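UDP-L-Rhamnose Synthase (Acanthamoeba polyphaga mimivirus, PDB 7JID) probably makes UDP-L-rhamnose, acting as an NADP-dependent oxidoreductase of the RmlD family on a UDP-linked sugar. Local coordinates at residues K178-N190 / L239-I252. Residues are numbered along the deposited sequence; the frame is centred on the assembly and turned at random.
With AWU ([[(2~{R},3~{S},4~{R},5~{R})-5-[2,4-bis(oxidanylidene)pyrimidin-1-yl]-3,4-bis(oxidanyl)oxolan-2-yl]methoxy-oxidanyl-phosphoryl] [(2~{R},3~{R},4~{R},5~{R},6~{S})-6-methyl-3,4,5-tris(oxidanyl)oxan-2-yl] hydrogen phosphate), chain C; EDO (1,2-ethanediol), chain H; EDO (1,2-ethanediol), chain I; EDO (1,2-ethanediol), chain J.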
loop_
_atom_site.group_PDB
_atom_site.type_symbol
_atom_site.label_atom_id
_atom_site.label_comp_id
_atom_site.label_asym_id
_atom_site.label_seq_id
_atom_site.Cartn_x
_atom_site.Cartn_y
_atom_site.Cartn_z
ATOM N N LYS A 178 -25.230 13.334 6.132
ATOM C CA LYS A 178 -24.843 12.291 7.104
ATOM C C LYS A 178 -25.112 12.798 8.517
ATOM O O LYS A 178 -25.793 12.059 9.268
ATOM C CB LYS A 178 -23.392 11.844 6.859
ATOM C CG LYS A 178 -23.295 11.000 5.596
ATOM C CD LYS A 178 -22.074 10.165 5.452
ATOM C CE LYS A 178 -20.861 11.026 5.288
ATOM N NZ LYS A 178 -19.635 10.194 5.274
ATOM N N ILE A 179 -24.641 13.991 8.899
ATOM C CA ILE A 179 -24.727 14.357 10.342
ATOM C C ILE A 179 -26.191 14.628 10.710
ATOM O O ILE A 179 -26.540 14.335 11.864
ATOM C CB ILE A 179 -23.750 15.471 10.754
ATOM C CG1 ILE A 179 -24.081 16.826 10.121
ATOM C CG2 ILE A 179 -22.334 14.998 10.495
ATOM C CD1 ILE A 179 -23.367 17.991 10.769
ATOM N N LEU A 180 -27.042 15.024 9.755
ATOM C CA LEU A 180 -28.491 15.197 10.004
ATOM C C LEU A 180 -29.089 13.833 10.341
ATOM O O LEU A 180 -30.081 13.802 11.104
ATOM C CB LEU A 180 -29.187 15.826 8.801
ATOM C CG LEU A 180 -29.053 17.341 8.678
ATOM C CD1 LEU A 180 -29.541 17.817 7.318
ATOM C CD2 LEU A 180 -29.783 18.072 9.800
ATOM N N SER A 181 -28.482 12.748 9.872
ATOM C CA SER A 181 -29.052 11.375 9.985
ATOM C C SER A 181 -28.616 10.727 11.297
ATOM O O SER A 181 -29.206 9.687 11.664
ATOM C CB SER A 181 -28.689 10.519 8.789
ATOM O OG SER A 181 -27.374 9.991 8.914
ATOM N N TYR A 182 -27.618 11.275 11.984
ATOM C CA TYR A 182 -26.938 10.574 13.099
ATOM C C TYR A 182 -27.651 10.913 14.417
ATOM O O TYR A 182 -27.869 12.095 14.693
ATOM C CB TYR A 182 -25.441 10.913 13.144
ATOM C CG TYR A 182 -24.607 10.310 12.037
ATOM C CD1 TYR A 182 -24.948 9.118 11.419
ATOM C CD2 TYR A 182 -23.438 10.933 11.612
ATOM C CE1 TYR A 182 -24.182 8.581 10.389
ATOM C CE2 TYR A 182 -22.684 10.422 10.569
ATOM C CZ TYR A 182 -23.026 9.223 9.966
ATOM O OH TYR A 182 -22.282 8.660 8.943
ATOM N N SER A 183 -28.042 9.878 15.162
ATOM C CA SER A 183 -28.696 9.964 16.498
ATOM C C SER A 183 -27.855 10.800 17.457
ATOM O O SER A 183 -28.446 11.562 18.235
ATOM C CB SER A 183 -28.938 8.591 17.076
ATOM O OG SER A 183 -29.857 7.871 16.257
ATOM N N ARG A 184 -26.534 10.619 17.452
ATOM C CA ARG A 184 -25.611 11.344 18.345
ATOM C C ARG A 184 -24.484 11.949 17.500
ATOM O O ARG A 184 -24.044 11.279 16.533
ATOM C CB ARG A 184 -25.058 10.432 19.450
ATOM C CG ARG A 184 -26.140 9.905 20.386
ATOM C CD ARG A 184 -25.560 9.418 21.707
ATOM N NE ARG A 184 -24.855 8.186 21.460
ATOM C CZ ARG A 184 -23.955 7.617 22.260
ATOM N NH1 ARG A 184 -23.575 8.158 23.401
ATOM N NH2 ARG A 184 -23.412 6.487 21.863
ATOM N N ILE A 185 -24.070 13.150 17.898
ATOM C CA ILE A 185 -23.095 13.972 17.133
ATOM C C ILE A 185 -21.852 14.104 17.988
ATOM O O ILE A 185 -21.943 14.591 19.116
ATOM C CB ILE A 185 -23.716 15.339 16.809
ATOM C CG1 ILE A 185 -24.975 15.196 15.939
ATOM C CG2 ILE A 185 -22.680 16.253 16.192
ATOM C CD1 ILE A 185 -24.772 14.574 14.583
ATOM N N CYS A 186 -20.710 13.717 17.416
ATOM C CA CYS A 186 -19.394 13.991 18.000
ATOM C C CYS A 186 -18.920 15.317 17.422
ATOM O O CYS A 186 -18.444 15.305 16.273
ATOM C CB CYS A 186 -18.427 12.840 17.759
ATOM S SG CYS A 186 -16.843 13.135 18.536
ATOM N N SER A 187 -19.164 16.440 18.123
ATOM C CA SER A 187 -18.866 17.780 17.556
ATOM C C SER A 187 -17.390 18.133 17.771
ATOM O O SER A 187 -16.936 18.359 18.909
ATOM C CB SER A 187 -19.782 18.871 18.079
ATOM O OG SER A 187 -19.578 20.123 17.435
ATOM N N ILE A 188 -16.649 18.319 16.691
ATOM C CA ILE A 188 -15.210 18.673 16.765
ATOM C C ILE A 188 -14.910 19.632 15.612
ATOM O O ILE A 188 -15.280 19.348 14.479
ATOM C CB ILE A 188 -14.304 17.415 16.702
ATOM C CG1 ILE A 188 -14.543 16.426 17.867
ATOM C CG2 ILE A 188 -12.839 17.831 16.644
ATOM C CD1 ILE A 188 -13.792 15.111 17.742
ATOM N N PRO A 189 -14.205 20.763 15.856
ATOM C CA PRO A 189 -13.815 21.679 14.771
ATOM C C PRO A 189 -12.938 20.944 13.747
ATOM O O PRO A 189 -11.976 20.278 14.117
ATOM C CB PRO A 189 -13.080 22.823 15.474
ATOM C CG PRO A 189 -13.629 22.778 16.886
ATOM C CD PRO A 189 -13.811 21.310 17.164
ATOM N N ASN A 190 -13.185 21.198 12.469
ATOM C CA ASN A 190 -12.499 20.464 11.394
ATOM C C ASN A 190 -12.419 21.291 10.116
ATOM O O ASN A 190 -13.309 22.161 9.892
ATOM C CB ASN A 190 -13.312 19.224 11.044
ATOM C CG ASN A 190 -12.869 18.005 11.806
ATOM O OD1 ASN A 190 -11.845 17.412 11.466
ATOM N ND2 ASN A 190 -13.666 17.615 12.819
ATOM N N LEU A 239 -35.095 22.057 15.577
ATOM C CA LEU A 239 -33.994 21.070 15.426
ATOM C C LEU A 239 -33.215 21.013 16.730
ATOM O O LEU A 239 -32.770 22.078 17.207
ATOM C CB LEU A 239 -33.046 21.473 14.289
ATOM C CG LEU A 239 -31.963 20.434 13.979
ATOM C CD1 LEU A 239 -32.573 19.137 13.525
ATOM C CD2 LEU A 239 -30.989 20.948 12.934
ATOM N N THR A 240 -33.020 19.786 17.228
ATOM C CA THR A 240 -32.219 19.468 18.432
ATOM C C THR A 240 -31.428 18.184 18.129
ATOM O O THR A 240 -31.806 17.393 17.204
ATOM C CB THR A 240 -33.109 19.337 19.677
ATOM O OG1 THR A 240 -34.039 18.279 19.472
ATOM C CG2 THR A 240 -33.852 20.612 19.984
ATOM N N TRP A 241 -30.334 18.013 18.833
ATOM C CA TRP A 241 -29.483 16.820 18.678
ATOM C C TRP A 241 -28.783 16.526 19.999
ATOM O O TRP A 241 -28.581 17.445 20.813
ATOM C CB TRP A 241 -28.500 16.999 17.508
ATOM C CG TRP A 241 -27.585 18.165 17.653
ATOM C CD1 TRP A 241 -26.320 18.159 18.149
ATOM C CD2 TRP A 241 -27.873 19.541 17.321
ATOM N NE1 TRP A 241 -25.789 19.415 18.125
ATOM C CE2 TRP A 241 -26.715 20.282 17.616
ATOM C CE3 TRP A 241 -28.964 20.221 16.771
ATOM C CZ2 TRP A 241 -26.638 21.663 17.431
ATOM C CZ3 TRP A 241 -28.882 21.588 16.575
ATOM C CH2 TRP A 241 -27.722 22.290 16.888
ATOM N N GLU A 242 -28.367 15.265 20.159
ATOM C CA GLU A 242 -27.562 14.813 21.311
ATOM C C GLU A 242 -26.082 14.802 20.922
ATOM O O GLU A 242 -25.763 14.348 19.808
ATOM C CB GLU A 242 -28.021 13.411 21.711
ATOM C CG GLU A 242 -27.317 12.877 22.940
ATOM C CD GLU A 242 -27.895 11.566 23.463
ATOM O OE1 GLU A 242 -27.322 11.026 24.413
ATOM O OE2 GLU A 242 -28.922 11.088 22.918
ATOM N N ASN A 243 -25.224 15.300 21.799
ATOM C CA ASN A 243 -23.755 15.244 21.602
ATOM C C ASN A 243 -23.217 13.988 22.270
ATOM O O ASN A 243 -23.878 13.468 23.237
ATOM C CB ASN A 243 -23.045 16.485 22.115
ATOM C CG ASN A 243 -23.182 17.639 21.145
ATOM O OD1 ASN A 243 -23.679 18.683 21.534
ATOM N ND2 ASN A 243 -22.765 17.470 19.894
ATOM N N MET A 244 -22.125 13.478 21.739
ATOM C CA MET A 244 -21.336 12.412 22.382
ATOM C C MET A 244 -19.871 12.760 22.240
ATOM O O MET A 244 -19.489 13.524 21.310
ATOM C CB MET A 244 -21.631 11.040 21.765
ATOM C CG MET A 244 -21.225 10.904 20.296
ATOM S SD MET A 244 -21.361 9.196 19.793
ATOM C CE MET A 244 -21.194 9.394 18.012
ATOM N N SER A 245 -19.046 12.168 23.083
ATOM C CA SER A 245 -17.584 12.386 23.106
ATOM C C SER A 245 -16.907 11.494 22.044
ATOM O O SER A 245 -17.568 10.612 21.511
ATOM C CB SER A 245 -17.030 12.043 24.466
ATOM O OG SER A 245 -17.124 10.647 24.681
ATOM N N ARG A 246 -15.669 11.826 21.703
ATOM C CA ARG A 246 -14.769 10.994 20.838
ATOM C C ARG A 246 -14.727 9.541 21.335
ATOM O O ARG A 246 -14.788 8.627 20.519
ATOM C CB ARG A 246 -13.382 11.644 20.881
ATOM C CG ARG A 246 -12.348 10.951 20.018
ATOM C CD ARG A 246 -12.404 11.438 18.604
ATOM N NE ARG A 246 -11.262 10.886 17.858
ATOM C CZ ARG A 246 -10.131 11.519 17.583
ATOM N NH1 ARG A 246 -9.873 12.741 18.029
ATOM N NH2 ARG A 246 -9.219 10.891 16.866
ATOM N N GLU A 247 -14.632 9.351 22.664
ATOM C CA GLU A 247 -14.542 8.013 23.322
ATOM C C GLU A 247 -15.878 7.269 23.174
ATOM O O GLU A 247 -15.863 6.068 22.842
ATOM C CB GLU A 247 -14.132 8.228 24.784
ATOM C CG GLU A 247 -12.744 8.826 24.967
ATOM C CD GLU A 247 -12.542 10.306 24.609
ATOM O OE1 GLU A 247 -13.507 11.139 24.793
ATOM O OE2 GLU A 247 -11.436 10.627 24.042
ATOM N N GLN A 248 -17.010 7.928 23.407
ATOM C CA GLN A 248 -18.348 7.329 23.169
ATOM C C GLN A 248 -18.460 6.894 21.705
ATOM O O GLN A 248 -18.979 5.794 21.435
ATOM C CB GLN A 248 -19.458 8.318 23.508
ATOM C CG GLN A 248 -19.788 8.355 24.995
ATOM C CD GLN A 248 -20.739 9.494 25.290
ATOM O OE1 GLN A 248 -20.436 10.649 25.019
ATOM N NE2 GLN A 248 -21.929 9.172 25.800
ATOM N N GLN A 249 -18.009 7.760 20.776
ATOM C CA GLN A 249 -18.107 7.438 19.335
ATOM C C GLN A 249 -17.218 6.227 18.999
ATOM O O GLN A 249 -17.677 5.393 18.238
ATOM C CB GLN A 249 -17.672 8.655 18.519
ATOM C CG GLN A 249 -17.800 8.430 17.021
ATOM C CD GLN A 249 -17.217 9.579 16.220
ATOM O OE1 GLN A 249 -16.001 9.831 16.222
ATOM N NE2 GLN A 249 -18.105 10.345 15.628
ATOM N N LEU A 250 -15.992 6.193 19.496
ATOM C CA LEU A 250 -15.020 5.110 19.191
ATOM C C LEU A 250 -15.680 3.773 19.522
ATOM O O LEU A 250 -15.437 2.798 18.821
ATOM C CB LEU A 250 -13.725 5.333 19.971
ATOM C CG LEU A 250 -12.583 4.376 19.614
ATOM C CD1 LEU A 250 -12.170 4.555 18.164
ATOM C CD2 LEU A 250 -11.389 4.626 20.514
ATOM N N ALA A 251 -16.492 3.720 20.588
ATOM C CA ALA A 251 -17.074 2.445 21.057
ATOM C C ALA A 251 -18.142 1.905 20.108
ATOM O O ALA A 251 -18.350 0.663 20.083
ATOM C CB ALA A 251 -17.621 2.631 22.445
ATOM N N ILE A 252 -18.807 2.767 19.346
ATOM C CA ILE A 252 -19.961 2.346 18.521
ATOM C C ILE A 252 -19.558 2.298 17.046
ATOM O O ILE A 252 -20.416 1.867 16.259
ATOM C CB ILE A 252 -21.228 3.181 18.782
ATOM C CG1 ILE A 252 -21.075 4.673 18.476
ATOM C CG2 ILE A 252 -21.700 2.961 20.223
ATOM C CD1 ILE A 252 -22.343 5.326 18.014
HETATM P PA AWU C . -18.689 9.197 8.697
HETATM O O1A AWU C . -18.361 7.946 9.422
HETATM O O2A AWU C . -20.105 9.379 8.178
HETATM O O3A AWU C . -17.885 9.502 7.313
HETATM P PB AWU C . -16.404 8.919 6.880
HETATM O O1B AWU C . -15.292 9.107 7.940
HETATM O O2B AWU C . -16.609 7.520 6.258
HETATM O O3B AWU C . -16.100 10.000 5.740
HETATM C "C5'" AWU C . -13.648 9.890 3.072
HETATM O "O5'" AWU C . -14.870 9.879 3.785
HETATM C "C4'" AWU C . -13.064 11.292 3.086
HETATM O "O4'" AWU C . -11.733 11.322 2.522
HETATM C "C3'" AWU C . -12.986 11.765 4.500
HETATM O "O3'" AWU C . -12.728 13.144 4.477
HETATM C "C2'" AWU C . -14.302 11.618 5.256
HETATM C "C1'" AWU C . -14.888 10.286 5.088
HETATM N N1 AWU C . -20.244 11.048 13.292
HETATM C C2 AWU C . -21.052 11.418 14.353
HETATM O O2 AWU C . -21.040 12.596 14.765
HETATM N N3 AWU C . -21.951 10.503 14.837
HETATM C C4 AWU C . -21.964 9.212 14.410
HETATM O O4 AWU C . -22.856 8.426 14.901
HETATM C C5 AWU C . -21.163 8.847 13.327
HETATM C C6 AWU C . -20.220 9.744 12.837
HETATM C C1C AWU C . -19.266 12.015 12.717
HETATM C C2C AWU C . -17.830 11.520 12.544
HETATM C C3C AWU C . -17.341 12.387 11.355
HETATM C C4C AWU C . -18.605 12.555 10.575
HETATM C C5C AWU C . -18.687 11.760 9.290
HETATM C "C6'" AWU C . -14.018 9.422 1.666
HETATM O "O2'" AWU C . -15.241 12.485 4.656
HETATM O O2C AWU C . -17.112 11.800 13.719
HETATM O O3C AWU C . -16.963 13.679 11.795
HETATM O O4C AWU C . -19.694 12.115 11.375
HETATM O O5C AWU C . -18.336 10.400 9.630
HETATM C C1 EDO H . -29.063 20.681 21.381
HETATM O O1 EDO H . -30.006 20.556 20.362
HETATM C C2 EDO H . -27.787 21.254 20.899
HETATM O O2 EDO H . -26.684 20.386 21.026
HETATM C C1 EDO I . -28.784 15.216 14.191
HETATM O O1 EDO I . -29.011 14.257 15.211
HETATM C C2 EDO I . -29.956 16.132 14.046
HETATM O O2 EDO I . -30.908 15.657 13.099
HETATM C C1 EDO J . -14.796 15.482 21.761
HETATM O O1 EDO J . -14.810 14.390 22.655
HETATM C C2 EDO J . -16.127 15.833 21.147
HETATM O O2 EDO J . -17.041 16.539 21.963
HETATM O O HOH W 1 -24.199 11.146 24.480
HETATM O O HOH W 2 -19.654 16.320 20.871
#
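Leu-180, at the end of helix 175-181, meets Leu-239 loosely through the CD2 methyls, where residues 178-190 and 239-252 converge on a short two-stranded parallel sheet. This sheet, separate from the six-stranded Rossmann sheet, lines the uridine end of the UDP-rhamnose pocket. Nearly one helical turn earlier, Lys-178 NZ donates to diphosphate atoms O3A and O2A. Two residues after Leu-180, just past the helix, the Tyr-182 ring lies with one face over the uracil. Arg-184 runs alongside Glu-242 without a salt bridge: NE stays 4.8 Å from OE1, and a water joins NH1 to OE1 and Asn-243 O. Bent at chi3 (-72°), the arginine chain lays its guanidinium across Met-244, with SD centred 3.8 Å above one face; NE2 of Gln-248 sits at the guanidinium edge, the two planes nearly perpendicular, but two N-H groups meet there and no hydrogen bond forms. Ile-185 N donates to Glu-242 O at 2.8 Å, and its O takes two bonds from opposite faces of the carbonyl plane, from Met-244 N at 2.9 Å and Asn-243 ND2 at 3.1 Å. Asn-225 accepts from both that amide and Trp-241 NE1; Ile-185 CG1 packs obliquely against the indole CD1. Arg-184 O accepts from uracil N3 and Cys-186 N donates to uracil O2, so the backbone of 184-186 reads the base edge. Cys-186 SG, anti to its own N (chi1 -177°), rests beside the first turn of helix 246-252, which a Ser-245/Gln-248 capping box starts. Ile-188 CD1 crosses the Arg-246 chain, whose guanidinium is salt-bridged to Glu-114 and Asp-256. On the side of the uracil plane opposite Tyr-182, extended Met-244 ends with CE 3.4 Å from N3, while Gln-249 NE2 donates to the ribose O2C at 2.6 Å.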